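Local coordinates for protein-tyrosine-phosphatase (Chaetomium thermophilum var. thermophilum DSM 1495, PDB 5M43) that probably removes phosphate from phosphotyrosine and phosphoserine/threonine in proteins, as the dual-specificity phosphatase domain of the ribosome assembly factor Yvh1, at residues Y117-Y122 and S140-W145. Numbering follows the deposited sequence.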
loop_
_atom_site.group_PDB
_atom_site.type_symbol
_atom_site.label_atom_id
_atom_site.label_comp_id
_atom_site.label_asym_id
_atom_site.label_seq_id
_atom_site.Cartn_x
_atom_site.Cartn_y
_atom_site.Cartn_z
ATOM N N TYR A 117 -4.441 -1.539 3.729
ATOM C CA TYR A 117 -3.847 -2.717 4.346
ATOM C C TYR A 117 -3.697 -2.517 5.850
ATOM O O TYR A 117 -4.031 -3.423 6.637
ATOM C CB TYR A 117 -2.511 -2.984 3.655
ATOM C CG TYR A 117 -1.641 -3.947 4.460
ATOM C CD1 TYR A 117 -1.808 -5.296 4.384
ATOM C CD2 TYR A 117 -0.642 -3.445 5.285
ATOM C CE1 TYR A 117 -1.005 -6.159 5.158
ATOM C CE2 TYR A 117 0.197 -4.266 6.034
ATOM C CZ TYR A 117 0.041 -5.643 5.924
ATOM O OH TYR A 117 0.805 -6.500 6.698
ATOM N N LEU A 118 -3.211 -1.326 6.274
ATOM C CA LEU A 118 -2.996 -1.102 7.709
ATOM C C LEU A 118 -4.311 -1.144 8.488
ATOM O O LEU A 118 -4.371 -1.674 9.609
ATOM C CB LEU A 118 -2.303 0.242 7.964
ATOM C CG LEU A 118 -0.878 0.423 7.432
ATOM C CD1 LEU A 118 -0.447 1.884 7.681
ATOM C CD2 LEU A 118 0.021 -0.546 8.267
ATOM N N LEU A 119 -5.383 -0.550 7.936
ATOM C CA LEU A 119 -6.687 -0.593 8.599
ATOM C C LEU A 119 -7.220 -2.018 8.698
ATOM O O LEU A 119 -7.865 -2.402 9.685
ATOM C CB LEU A 119 -7.709 0.255 7.802
ATOM C CG LEU A 119 -7.353 1.748 7.830
ATOM C CD1 LEU A 119 -8.350 2.454 6.845
ATOM C CD2 LEU A 119 -7.509 2.313 9.226
ATOM N N TRP A 120 -6.937 -2.817 7.674
ATOM C CA TRP A 120 -7.415 -4.205 7.645
ATOM C C TRP A 120 -6.619 -5.078 8.607
ATOM O O TRP A 120 -7.182 -5.966 9.268
ATOM C CB TRP A 120 -7.266 -4.726 6.210
ATOM C CG TRP A 120 -7.464 -6.190 6.110
ATOM C CD1 TRP A 120 -8.665 -6.858 6.047
ATOM C CD2 TRP A 120 -6.426 -7.205 6.062
ATOM N NE1 TRP A 120 -8.441 -8.239 6.019
ATOM C CE2 TRP A 120 -7.070 -8.458 5.998
ATOM C CE3 TRP A 120 -5.022 -7.170 6.068
ATOM C CZ2 TRP A 120 -6.358 -9.652 5.913
ATOM C CZ3 TRP A 120 -4.321 -8.370 5.999
ATOM C CH2 TRP A 120 -4.988 -9.605 5.957
ATOM N N LYS A 121 -5.327 -4.849 8.667
ATOM C CA LYS A 121 -4.468 -5.717 9.496
ATOM C C LYS A 121 -4.417 -5.283 10.959
ATOM O O LYS A 121 -4.399 -6.148 11.854
ATOM C CB LYS A 121 -3.073 -5.794 8.905
ATOM C CG LYS A 121 -2.176 -6.762 9.777
ATOM C CD LYS A 121 -0.994 -7.049 9.038
ATOM C CE LYS A 121 -0.185 -8.092 9.866
ATOM N NZ LYS A 121 1.120 -8.408 9.193
ATOM N N TYR A 122 -4.436 -3.979 11.236
ATOM C CA TYR A 122 -4.294 -3.455 12.599
ATOM C C TYR A 122 -5.448 -2.536 13.027
ATOM O O TYR A 122 -5.232 -1.400 13.484
ATOM C CB TYR A 122 -2.968 -2.729 12.732
ATOM C CG TYR A 122 -1.757 -3.483 12.262
ATOM C CD1 TYR A 122 -1.166 -3.168 11.040
ATOM C CD2 TYR A 122 -1.197 -4.489 13.040
ATOM C CE1 TYR A 122 -0.025 -3.833 10.592
ATOM C CE2 TYR A 122 -0.068 -5.156 12.602
ATOM C CZ TYR A 122 0.507 -4.829 11.380
ATOM O OH TYR A 122 1.652 -5.502 11.000
ATOM N N SER A 140 -7.565 8.850 9.523
ATOM C CA SER A 140 -6.595 9.909 9.825
ATOM C C SER A 140 -5.432 9.358 10.642
ATOM O O SER A 140 -4.254 9.722 10.436
ATOM C CB SER A 140 -7.295 11.034 10.585
ATOM O OG SER A 140 -6.281 11.969 11.018
ATOM N N ARG A 141 -5.743 8.495 11.593
ATOM C CA ARG A 141 -4.671 7.928 12.391
ATOM C C ARG A 141 -3.760 7.045 11.546
ATOM O O ARG A 141 -2.538 7.010 11.776
ATOM C CB ARG A 141 -5.263 7.165 13.580
ATOM C CG ARG A 141 -5.882 8.140 14.579
ATOM C CD ARG A 141 -6.795 7.487 15.602
ATOM N NE ARG A 141 -6.081 6.450 16.334
ATOM C CZ ARG A 141 -6.525 5.902 17.461
ATOM N NH1 ARG A 141 -5.806 4.955 18.063
ATOM N NH2 ARG A 141 -7.672 6.312 17.987
ATOM N N ALA A 142 -4.323 6.299 10.581
ATOM C CA ALA A 142 -3.486 5.478 9.701
ATOM C C ALA A 142 -2.654 6.362 8.775
ATOM O O ALA A 142 -1.471 6.070 8.536
ATOM C CB ALA A 142 -4.346 4.500 8.876
ATOM N N LEU A 143 -3.230 7.466 8.298
ATOM C CA LEU A 143 -2.443 8.395 7.490
ATOM C C LEU A 143 -1.288 8.981 8.298
ATOM O O LEU A 143 -0.169 9.112 7.784
ATOM C CB LEU A 143 -3.364 9.489 6.902
ATOM C CG LEU A 143 -2.631 10.696 6.297
ATOM C CD1 LEU A 143 -1.816 10.230 5.111
ATOM C CD2 LEU A 143 -3.660 11.696 5.788
ATOM N N GLU A 144 -1.540 9.393 9.546
ATOM C CA GLU A 144 -0.436 9.954 10.343
ATOM C C GLU A 144 0.616 8.895 10.649
ATOM O O GLU A 144 1.827 9.200 10.722
ATOM C CB GLU A 144 -0.962 10.540 11.642
ATOM C CG GLU A 144 -1.886 11.703 11.448
ATOM C CD GLU A 144 -1.198 12.770 10.641
ATOM O OE1 GLU A 144 -0.016 13.099 10.939
ATOM O OE2 GLU A 144 -1.799 13.259 9.689
ATOM N N TRP A 145 0.186 7.640 10.768
ATOM C CA TRP A 145 1.159 6.549 10.929
ATOM C C TRP A 145 2.089 6.456 9.723
ATOM O O TRP A 145 3.323 6.380 9.855
ATOM C CB TRP A 145 0.380 5.235 11.138
ATOM C CG TRP A 145 1.284 4.024 11.395
ATOM C CD1 TRP A 145 1.894 3.229 10.467
ATOM C CD2 TRP A 145 1.615 3.508 12.653
ATOM N NE1 TRP A 145 2.598 2.205 11.103
ATOM C CE2 TRP A 145 2.444 2.371 12.446
ATOM C CE3 TRP A 145 1.298 3.892 13.955
ATOM C CZ2 TRP A 145 2.956 1.588 13.509
ATOM C CZ3 TRP A 145 1.834 3.100 15.037
ATOM C CH2 TRP A 145 2.628 1.972 14.784
#
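Leu118 and Leu119 of helix 109-121 pack on Ala142 and Trp145 of helix 135-147 in a small apolar helix-helix contact within the helical part of the phosphatase domain. No hydrogen bond joins the two segments. Their axes come within 10.1 Å and cross steeply, with 117° between their N-to-C directions. Ala142 sits where the backbones come nearest, its CA 6.9 Å from the CA of Leu118. The methyl carbon Ala142 CB meets Leu119 CD2 at 3.9 Å. The CA-CB bond of Leu119 does not aim at the other helix. The outer end of this side chain comes nearer, with CG beside the backbone N (chi1 -66°), and this brings CD2 onto the alanine. The CA-CB bond of Leu118 points toward the partner helix. Leu118 CD1 reaches Trp145 CD1 at 3.9 Å and approaches the indole ring obliquely. The two side chains cross at roughly a right angle. In Trp145, CG lies anti to the backbone N (chi1 -177°), which carries the indole past Leu118. Trp145 NE1 gives a hydrogen bond to Lys7 O in the N-terminal part of the chain, and Lys7 and Arg125 make cation-pi contacts with the indole. On the same partner helix, Leu118 also touches Val146 and Leu119 touches Val139; beyond it, Leu118 meets Phe126 and Leu119 meets Trp167 of helix 157-168. Three of the four touching residues are buried; Trp145 is partly exposed. This is plain structural packing between consecutive helices. Helix 109-121 follows the phosphate-binding signature loop after strand 99-102, and its packing on helix 135-147 belongs to the helical layer of the dual-specificity phosphatase fold.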